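Kojibiose phosphorylase (Gut metagenome, PDB 6W0P) is a phosphorylase of glycoside hydrolase family 65, with an N-terminal beta domain, a helical central catalytic domain and a small C-terminal domain. Local coordinates at residues 116-120 against 315-319; 121-127 against 139-144; 321-325 against 358-362. All blocks are in the same frame, centred on the assembly; numbering follows the deposited sequence.

Contact 1: 116-120 against 315-319; sequences ILDLR and RYCLF
The end of strand 109-118 runs into the side of helix 308-324, with the axes of 116-118 and 315-319 11.3 Å apart at closest approach and 74° between their directions. Leu119, just past the strand, makes the main contact with Phe319. Leu119 CD2 sits over one face of the Phe319 ring, 4.0 Å from the ring centroid, in a CH-pi contact. The other methyl, Leu119 CD1, reaches the helix backbone and lies 3.8 Å from Tyr316 N. With its CG anti to the carbonyl carbon (chi1 -58°), Leu119 brings its fork up to the helix. Leu117 comes in beside it. Leu117 CD2 meets the edge of the Tyr316 ring at CE1 (4.1 Å) and also touches Phe319 CE2 (3.9 Å). No hydrogen bond crosses between the two segments. The contact is an apolar joint between the large antiparallel sheet of the N-terminal domain and a helix of the central catalytic region of family 65. The turn after the strand is fixed on its own side. Asp118 OD1 accepts from Arg120 N in an Asx turn. Arg120 grips the Asp118 carboxylate side-on, NE to OD1 and NH2 to OD2, with Arg120 NH2 2.7 Å from Asp118 OD2. Polar ends on the helix are bound elsewhere: Arg315 forms a salt bridge with Asp301, and Tyr316 OH bonds to Ile32 O.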
loop_
_atom_site.group_PDB
_atom_site.type_symbol
_atom_site.label_atom_id
_atom_site.label_comp_id
_atom_site.label_asym_id
_atom_site.label_seq_id
_atom_site.Cartn_x
_atom_site.Cartn_y
_atom_site.Cartn_z
ATOM N N ILE A 116 17.672 14.643 38.070
ATOM C CA ILE A 116 19.125 14.401 37.815
ATOM C C ILE A 116 19.336 13.003 37.238
ATOM O O ILE A 116 18.877 12.028 37.840
ATOM C CB ILE A 116 19.958 14.577 39.091
ATOM C CG1 ILE A 116 19.717 15.949 39.717
ATOM C CG2 ILE A 116 21.430 14.340 38.791
ATOM C CD1 ILE A 116 20.306 16.113 41.102
ATOM N N LEU A 117 20.046 12.909 36.116
ATOM C CA LEU A 117 20.617 11.625 35.645
ATOM C C LEU A 117 22.128 11.765 35.821
ATOM O O LEU A 117 22.710 12.709 35.257
ATOM C CB LEU A 117 20.183 11.371 34.201
ATOM C CG LEU A 117 20.873 10.194 33.500
ATOM C CD1 LEU A 117 20.500 8.881 34.151
ATOM C CD2 LEU A 117 20.526 10.147 32.026
ATOM N N ASP A 118 22.745 10.915 36.632
ATOM C CA ASP A 118 24.218 10.953 36.819
ATOM C C ASP A 118 24.863 10.002 35.804
ATOM O O ASP A 118 24.715 8.791 35.931
ATOM C CB ASP A 118 24.600 10.621 38.258
ATOM C CG ASP A 118 26.006 11.069 38.584
ATOM O OD1 ASP A 118 26.872 10.895 37.700
ATOM O OD2 ASP A 118 26.205 11.619 39.712
ATOM N N LEU A 119 25.584 10.541 34.833
ATOM C CA LEU A 119 26.151 9.725 33.729
ATOM C C LEU A 119 27.290 8.821 34.238
ATOM O O LEU A 119 27.687 7.938 33.469
ATOM C CB LEU A 119 26.623 10.644 32.614
ATOM C CG LEU A 119 25.582 11.577 31.999
ATOM C CD1 LEU A 119 26.259 12.462 30.981
ATOM C CD2 LEU A 119 24.422 10.809 31.353
ATOM N N ARG A 120 27.732 8.942 35.497
ATOM C CA ARG A 120 28.841 8.101 36.032
ATOM C C ARG A 120 28.309 6.885 36.795
ATOM O O ARG A 120 29.126 6.001 37.099
ATOM C CB ARG A 120 29.764 8.933 36.921
ATOM C CG ARG A 120 30.230 10.220 36.263
ATOM C CD ARG A 120 30.684 11.238 37.282
ATOM N NE ARG A 120 29.544 11.687 38.064
ATOM C CZ ARG A 120 29.606 12.695 38.936
ATOM N NH1 ARG A 120 30.751 13.335 39.121
ATOM N NH2 ARG A 120 28.528 13.066 39.608
ATOM N N ARG A 315 28.989 12.746 26.112
ATOM C CA ARG A 315 29.033 11.817 27.264
ATOM C C ARG A 315 27.625 11.252 27.471
ATOM O O ARG A 315 27.492 10.050 27.749
ATOM C CB ARG A 315 29.645 12.502 28.485
ATOM C CG ARG A 315 30.106 11.477 29.505
ATOM C CD ARG A 315 30.850 12.120 30.643
ATOM N NE ARG A 315 32.250 12.303 30.324
ATOM C CZ ARG A 315 32.921 13.447 30.374
ATOM N NH1 ARG A 315 32.314 14.588 30.689
ATOM N NH2 ARG A 315 34.212 13.430 30.081
ATOM N N TYR A 316 26.598 12.062 27.214
ATOM C CA TYR A 316 25.210 11.559 27.246
ATOM C C TYR A 316 25.085 10.431 26.213
ATOM O O TYR A 316 24.518 9.356 26.552
ATOM C CB TYR A 316 24.197 12.696 27.038
ATOM C CG TYR A 316 22.780 12.197 26.981
ATOM C CD1 TYR A 316 22.103 11.822 28.130
ATOM C CD2 TYR A 316 22.143 12.026 25.771
ATOM C CE1 TYR A 316 20.814 11.322 28.074
ATOM C CE2 TYR A 316 20.847 11.554 25.698
ATOM C CZ TYR A 316 20.182 11.186 26.852
ATOM O OH TYR A 316 18.922 10.682 26.753
ATOM N N CYS A 317 25.537 10.681 24.973
ATOM C CA CYS A 317 25.473 9.703 23.844
ATOM C C CYS A 317 26.211 8.407 24.219
ATOM O O CYS A 317 25.630 7.326 24.059
ATOM C CB CYS A 317 26.057 10.278 22.553
ATOM S SG CYS A 317 25.056 11.612 21.841
ATOM N N LEU A 318 27.433 8.494 24.737
ATOM C CA LEU A 318 28.182 7.295 25.184
ATOM C C LEU A 318 27.366 6.563 26.277
ATOM O O LEU A 318 27.287 5.313 26.235
ATOM C CB LEU A 318 29.585 7.674 25.665
ATOM C CG LEU A 318 30.467 8.340 24.607
ATOM C CD1 LEU A 318 31.904 8.456 25.083
ATOM C CD2 LEU A 318 30.416 7.595 23.281
ATOM N N PHE A 319 26.769 7.312 27.198
ATOM C CA PHE A 319 25.972 6.738 28.310
ATOM C C PHE A 319 24.852 5.866 27.743
ATOM O O PHE A 319 24.702 4.714 28.200
ATOM C CB PHE A 319 25.470 7.843 29.238
ATOM C CG PHE A 319 24.575 7.330 30.335
ATOM C CD1 PHE A 319 25.120 6.812 31.493
ATOM C CD2 PHE A 319 23.205 7.326 30.178
ATOM C CE1 PHE A 319 24.302 6.314 32.491
ATOM C CE2 PHE A 319 22.386 6.848 31.187
ATOM C CZ PHE A 319 22.933 6.334 32.334
#

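Contact 2: 121-127 against 139-144; sequences SGLYQRT and IIISRL
Tyr124 lays the CD2-CE2 edge of its ring along the side chain of Arg143. Arg143 NE is 3.6 Å from Tyr124 CD2, near the ring plane, while Tyr124 CE2 lies over one face of the guanidinium. The two planes are 60° apart, so this is not a flat stack. Arg143 CG stands between its backbone N and carbonyl carbon (chi1 51°), and the chain runs alongside the tyrosine. Arg126 and Ile141 share this side of the sheet and point the same way, with Arg126 NH2 3.7 Å from Ile141 CD1. Both arginines have acidic partners beyond the strands. Arg143 pairs with Asp47, and Arg126 with Asp47 and Glu48, which probably offsets the nearness of the two positive charges. On the other face Gln125 CG packs 3.3 Å from Ser142 OG, and Thr127 OG1 lies 3.5 Å from Ile140 CG2. The backbones are joined by four hydrogen bonds. Tyr124 and Arg143 exchange two, Tyr124 N to Arg143 O at 2.9 Å and Arg143 N to Tyr124 O at 2.7 Å. Arg126 and Ile141 exchange the other two. One water donates to both Tyr124 O and Ile141 O, giving these carbonyls a further partner. Ser121 OG accepts from Leu123 N in an ST turn. Hydrogen-bonded and non-hydrogen-bonded pairs alternate as in any antiparallel ladder; strands 123-132 and 135-145 follow each other directly, so they form a beta hairpin of the large sheet of the family 65 N-terminal domain.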
loop_
_atom_site.group_PDB
_atom_site.type_symbol
_atom_site.label_atom_id
_atom_site.label_comp_id
_atom_site.label_asym_id
_atom_site.label_seq_id
_atom_site.Cartn_x
_atom_site.Cartn_y
_atom_site.Cartn_z
ATOM N N SER A 121 27.007 6.837 37.105
ATOM C CA SER A 121 26.399 5.788 37.971
ATOM C C SER A 121 25.091 5.254 37.379
ATOM O O SER A 121 24.736 4.093 37.652
ATOM C CB SER A 121 26.176 6.306 39.373
ATOM O OG SER A 121 25.176 7.318 39.411
ATOM N N GLY A 122 24.409 6.038 36.563
ATOM C CA GLY A 122 23.064 5.695 36.103
ATOM C C GLY A 122 22.081 5.939 37.232
ATOM O O GLY A 122 21.007 5.386 37.169
ATOM N N LEU A 123 22.466 6.748 38.224
ATOM C CA LEU A 123 21.563 7.175 39.313
ATOM C C LEU A 123 20.579 8.180 38.715
ATOM O O LEU A 123 21.019 9.196 38.107
ATOM C CB LEU A 123 22.333 7.796 40.482
ATOM C CG LEU A 123 21.412 8.363 41.566
ATOM C CD1 LEU A 123 20.529 7.257 42.108
ATOM C CD2 LEU A 123 22.182 9.017 42.703
ATOM N N TYR A 124 19.295 7.857 38.806
ATOM C CA TYR A 124 18.193 8.738 38.373
ATOM C C TYR A 124 17.484 9.182 39.654
ATOM O O TYR A 124 17.015 8.321 40.424
ATOM C CB TYR A 124 17.300 8.036 37.348
ATOM C CG TYR A 124 16.085 8.854 37.013
ATOM C CD1 TYR A 124 16.224 10.120 36.484
ATOM C CD2 TYR A 124 14.810 8.408 37.294
ATOM C CE1 TYR A 124 15.129 10.914 36.207
ATOM C CE2 TYR A 124 13.700 9.201 37.043
ATOM C CZ TYR A 124 13.859 10.459 36.493
ATOM O OH TYR A 124 12.788 11.270 36.250
ATOM N N GLN A 125 17.464 10.491 39.889
ATOM C CA GLN A 125 17.019 11.107 41.155
ATOM C C GLN A 125 16.051 12.231 40.814
ATOM O O GLN A 125 16.362 13.058 39.935
ATOM C CB GLN A 125 18.215 11.627 41.953
ATOM C CG GLN A 125 18.036 11.548 43.453
ATOM C CD GLN A 125 19.226 12.101 44.198
ATOM O OE1 GLN A 125 19.531 13.290 44.105
ATOM N NE2 GLN A 125 19.905 11.240 44.950
ATOM N N ARG A 126 14.920 12.240 41.501
ATOM C CA ARG A 126 13.903 13.304 41.392
ATOM C C ARG A 126 13.627 13.786 42.811
ATOM O O ARG A 126 13.338 12.929 43.669
ATOM C CB ARG A 126 12.680 12.772 40.642
ATOM C CG ARG A 126 11.868 13.844 39.928
ATOM C CD ARG A 126 10.830 13.235 39.003
ATOM N NE ARG A 126 10.215 12.054 39.602
ATOM C CZ ARG A 126 8.983 11.992 40.117
ATOM N NH1 ARG A 126 8.181 13.043 40.098
ATOM N NH2 ARG A 126 8.555 10.857 40.652
ATOM N N THR A 127 13.773 15.093 43.038
ATOM C CA THR A 127 13.527 15.769 44.337
ATOM C C THR A 127 12.443 16.842 44.127
ATOM O O THR A 127 12.426 17.477 43.069
ATOM C CB THR A 127 14.854 16.312 44.885
ATOM O OG1 THR A 127 15.797 15.236 45.005
ATOM C CG2 THR A 127 14.698 17.005 46.217
ATOM N N ILE A 139 10.350 15.200 49.137
ATOM C CA ILE A 139 10.357 13.813 48.587
ATOM C C ILE A 139 11.621 13.672 47.748
ATOM O O ILE A 139 11.793 14.495 46.830
ATOM C CB ILE A 139 9.140 13.541 47.676
ATOM C CG1 ILE A 139 7.806 13.945 48.309
ATOM C CG2 ILE A 139 9.147 12.089 47.204
ATOM C CD1 ILE A 139 7.542 13.297 49.610
ATOM N N ILE A 140 12.423 12.639 47.992
ATOM C CA ILE A 140 13.524 12.254 47.064
ATOM C C ILE A 140 13.233 10.836 46.589
ATOM O O ILE A 140 13.136 9.961 47.444
ATOM C CB ILE A 140 14.905 12.356 47.731
ATOM C CG1 ILE A 140 15.106 13.664 48.502
ATOM C CG2 ILE A 140 15.996 12.139 46.698
ATOM C CD1 ILE A 140 16.328 13.645 49.433
ATOM N N ILE A 141 13.092 10.638 45.274
ATOM C CA ILE A 141 12.878 9.301 44.651
ATOM C C ILE A 141 14.085 8.991 43.771
ATOM O O ILE A 141 14.332 9.717 42.798
ATOM C CB ILE A 141 11.544 9.240 43.896
ATOM C CG1 ILE A 141 10.391 9.585 44.835
ATOM C CG2 ILE A 141 11.356 7.891 43.225
ATOM C CD1 ILE A 141 9.055 9.665 44.163
ATOM N N SER A 142 14.813 7.943 44.144
ATOM C CA SER A 142 16.088 7.537 43.514
ATOM C C SER A 142 15.878 6.170 42.861
ATOM O O SER A 142 15.159 5.348 43.459
ATOM C CB SER A 142 17.193 7.552 44.542
ATOM O OG SER A 142 17.263 8.830 45.170
ATOM N N ARG A 143 16.415 5.956 41.655
ATOM C CA ARG A 143 16.399 4.604 41.051
ATOM C C ARG A 143 17.626 4.307 40.177
ATOM O O ARG A 143 18.319 5.232 39.663
ATOM C CB ARG A 143 15.069 4.327 40.343
ATOM C CG ARG A 143 14.588 5.373 39.355
ATOM C CD ARG A 143 13.102 5.197 39.096
ATOM N NE ARG A 143 12.783 5.424 37.691
ATOM C CZ ARG A 143 11.575 5.699 37.195
ATOM N NH1 ARG A 143 10.531 5.802 37.991
ATOM N NH2 ARG A 143 11.429 5.894 35.891
ATOM N N LEU A 144 17.846 3.004 40.052
ATOM C CA LEU A 144 18.974 2.316 39.390
ATOM C C LEU A 144 18.425 1.088 38.659
ATOM O O LEU A 144 17.559 0.396 39.217
ATOM C CB LEU A 144 19.961 1.819 40.450
ATOM C CG LEU A 144 20.762 2.836 41.247
ATOM C CD1 LEU A 144 21.459 2.125 42.400
ATOM C CD2 LEU A 144 21.803 3.540 40.395
HETATM O O HOH W 1 13.992 8.780 40.420
#

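Contact 3: 321-325 against 358-362; sequences MIQAY and PFYLY
Met321 O receives the hydroxyl of Tyr360 in a hydrogen bond of 2.7 Å. Tyr360 OH approaches at a C=O...O angle of 127° and is tilted 27° from the carbonyl plane. The same carbonyl takes only a weak bond from Tyr325 N, where helix 308-324 ends, so the phenol supplies its shorter bond. Tyr325 CB packs 3.8 Å from Tyr360 CZ. Met321 lies against both aromatic side chains of the other helix, which themselves pack together with Phe359 CD2 over the centre of the Tyr360 ring. Met321 CB lies over one face of the Phe359 ring, 4.2 Å from the centroid, in a CH-pi contact. Bends at chi2 and chi3 turn the chain back. Met321 CE ends 3.7 Å from Phe359 CB, and it also touches Tyr360 CE2. Helix 666-680 closes in: Met666 and Ala670 touch Met321, and Trp673 meets Phe359 edge-to-face. The central catalytic domain of family 65 has the (alpha/alpha)6-barrel fold. Tyr360 OH gives the buried carbonyl of Met321, in the last turn of its helix, a short bond in addition to the weak one from Tyr325 N, and this is consistent with it setting how the two helices lie together.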
loop_
_atom_site.group_PDB
_atom_site.type_symbol
_atom_site.label_atom_id
_atom_site.label_comp_id
_atom_site.label_asym_id
_atom_site.label_seq_id
_atom_site.Cartn_x
_atom_site.Cartn_y
_atom_site.Cartn_z
ATOM N N MET A 321 24.592 4.553 24.699
ATOM C CA MET A 321 25.151 3.432 23.903
ATOM C C MET A 321 25.456 2.283 24.866
ATOM O O MET A 321 25.170 1.158 24.515
ATOM C CB MET A 321 26.431 3.801 23.138
ATOM C CG MET A 321 26.223 4.776 21.975
ATOM S SD MET A 321 25.215 4.076 20.662
ATOM C CE MET A 321 26.458 3.085 19.835
ATOM N N ILE A 322 26.019 2.584 26.026
ATOM C CA ILE A 322 26.426 1.577 27.047
ATOM C C ILE A 322 25.141 0.980 27.652
ATOM O O ILE A 322 25.113 -0.241 27.955
ATOM C CB ILE A 322 27.385 2.213 28.096
ATOM C CG1 ILE A 322 28.701 2.679 27.447
ATOM C CG2 ILE A 322 27.651 1.215 29.202
ATOM C CD1 ILE A 322 29.580 3.706 28.236
ATOM N N GLN A 323 24.100 1.795 27.812
ATOM C CA GLN A 323 22.769 1.367 28.343
ATOM C C GLN A 323 22.055 0.466 27.334
ATOM O O GLN A 323 21.422 -0.529 27.762
ATOM C CB GLN A 323 21.887 2.571 28.679
ATOM C CG GLN A 323 22.269 3.257 29.990
ATOM C CD GLN A 323 21.118 3.976 30.648
ATOM O OE1 GLN A 323 20.918 3.846 31.844
ATOM N NE2 GLN A 323 20.360 4.728 29.872
ATOM N N ALA A 324 22.181 0.774 26.048
ATOM C CA ALA A 324 21.482 0.038 24.973
ATOM C C ALA A 324 22.003 -1.401 24.844
ATOM O O ALA A 324 21.187 -2.285 24.541
ATOM C CB ALA A 324 21.621 0.791 23.675
ATOM N N TYR A 325 23.311 -1.633 24.996
ATOM C CA TYR A 325 23.935 -2.960 24.740
ATOM C C TYR A 325 25.280 -3.096 25.456
ATOM O O TYR A 325 26.101 -2.181 25.371
ATOM C CB TYR A 325 24.165 -3.137 23.241
ATOM C CG TYR A 325 23.996 -4.550 22.755
ATOM C CD1 TYR A 325 22.739 -5.093 22.635
ATOM C CD2 TYR A 325 25.078 -5.349 22.436
ATOM C CE1 TYR A 325 22.556 -6.393 22.217
ATOM C CE2 TYR A 325 24.911 -6.664 22.013
ATOM C CZ TYR A 325 23.638 -7.188 21.888
ATOM O OH TYR A 325 23.426 -8.461 21.427
ATOM N N PRO A 358 30.212 -0.175 14.968
ATOM C CA PRO A 358 31.599 0.252 15.161
ATOM C C PRO A 358 31.956 0.728 16.577
ATOM O O PRO A 358 33.024 0.437 17.054
ATOM C CB PRO A 358 31.711 1.415 14.175
ATOM C CG PRO A 358 30.771 1.030 13.066
ATOM C CD PRO A 358 29.582 0.482 13.808
ATOM N N PHE A 359 31.055 1.436 17.249
ATOM C CA PHE A 359 31.304 1.836 18.658
ATOM C C PHE A 359 31.649 0.571 19.467
ATOM O O PHE A 359 32.603 0.596 20.275
ATOM C CB PHE A 359 30.114 2.591 19.253
ATOM C CG PHE A 359 30.260 2.809 20.734
ATOM C CD1 PHE A 359 31.021 3.857 21.223
ATOM C CD2 PHE A 359 29.673 1.943 21.639
ATOM C CE1 PHE A 359 31.194 4.030 22.589
ATOM C CE2 PHE A 359 29.824 2.128 23.007
ATOM C CZ PHE A 359 30.584 3.170 23.476
ATOM N N TYR A 360 30.892 -0.512 19.280
ATOM C CA TYR A 360 31.058 -1.764 20.078
ATOM C C TYR A 360 32.347 -2.493 19.663
ATOM O O TYR A 360 32.992 -3.064 20.537
ATOM C CB TYR A 360 29.795 -2.634 20.032
ATOM C CG TYR A 360 28.590 -1.909 20.579
ATOM C CD1 TYR A 360 28.395 -1.758 21.946
ATOM C CD2 TYR A 360 27.642 -1.361 19.726
ATOM C CE1 TYR A 360 27.303 -1.065 22.447
ATOM C CE2 TYR A 360 26.549 -0.659 20.210
ATOM C CZ TYR A 360 26.376 -0.509 21.577
ATOM O OH TYR A 360 25.289 0.189 22.046
ATOM N N LEU A 361 32.707 -2.459 18.380
ATOM C CA LEU A 361 33.919 -3.120 17.832
ATOM C C LEU A 361 35.163 -2.576 18.538
ATOM O O LEU A 361 36.082 -3.351 18.751
ATOM C CB LEU A 361 34.001 -2.889 16.323
ATOM C CG LEU A 361 33.096 -3.778 15.478
ATOM C CD1 LEU A 361 33.066 -3.292 14.039
ATOM C CD2 LEU A 361 33.503 -5.246 15.550
ATOM N N TYR A 362 35.165 -1.290 18.904
ATOM C CA TYR A 362 36.343 -0.579 19.458
ATOM C C TYR A 362 36.272 -0.461 20.983
ATOM O O TYR A 362 37.225 0.082 21.548
ATOM C CB TYR A 362 36.487 0.783 18.777
ATOM C CG TYR A 362 37.022 0.694 17.376
ATOM C CD1 TYR A 362 38.370 0.471 17.144
ATOM C CD2 TYR A 362 36.178 0.807 16.281
ATOM C CE1 TYR A 362 38.859 0.383 15.856
ATOM C CE2 TYR A 362 36.653 0.733 14.984
ATOM C CZ TYR A 362 38.002 0.501 14.775
ATOM O OH TYR A 362 38.487 0.388 13.504
#

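Contacts 1 and 3 both use helix 308-324, and their centres are 14 Å apart. They also touch directly, through Leu318 CD2 and Phe359 CE1 at 3.7 Å. Contacts 1 and 2 share the large sheet, with centres 13 Å apart. Strands 109-118 and 123-132 are neighbours there, and Ile116 N to Gln125 O and Asp118 N to Leu123 O, both 2.8 Å, are probable hydrogen bonds. Phe319 CZ also packs on Gly122 CA at 3.8 Å. Contacts 2 and 3 do not touch, and their centres are 24 Å apart. Contact 1 thus joins the sheet that holds the hairpin of contact 2 to helix 308-324, which contact 3 also uses.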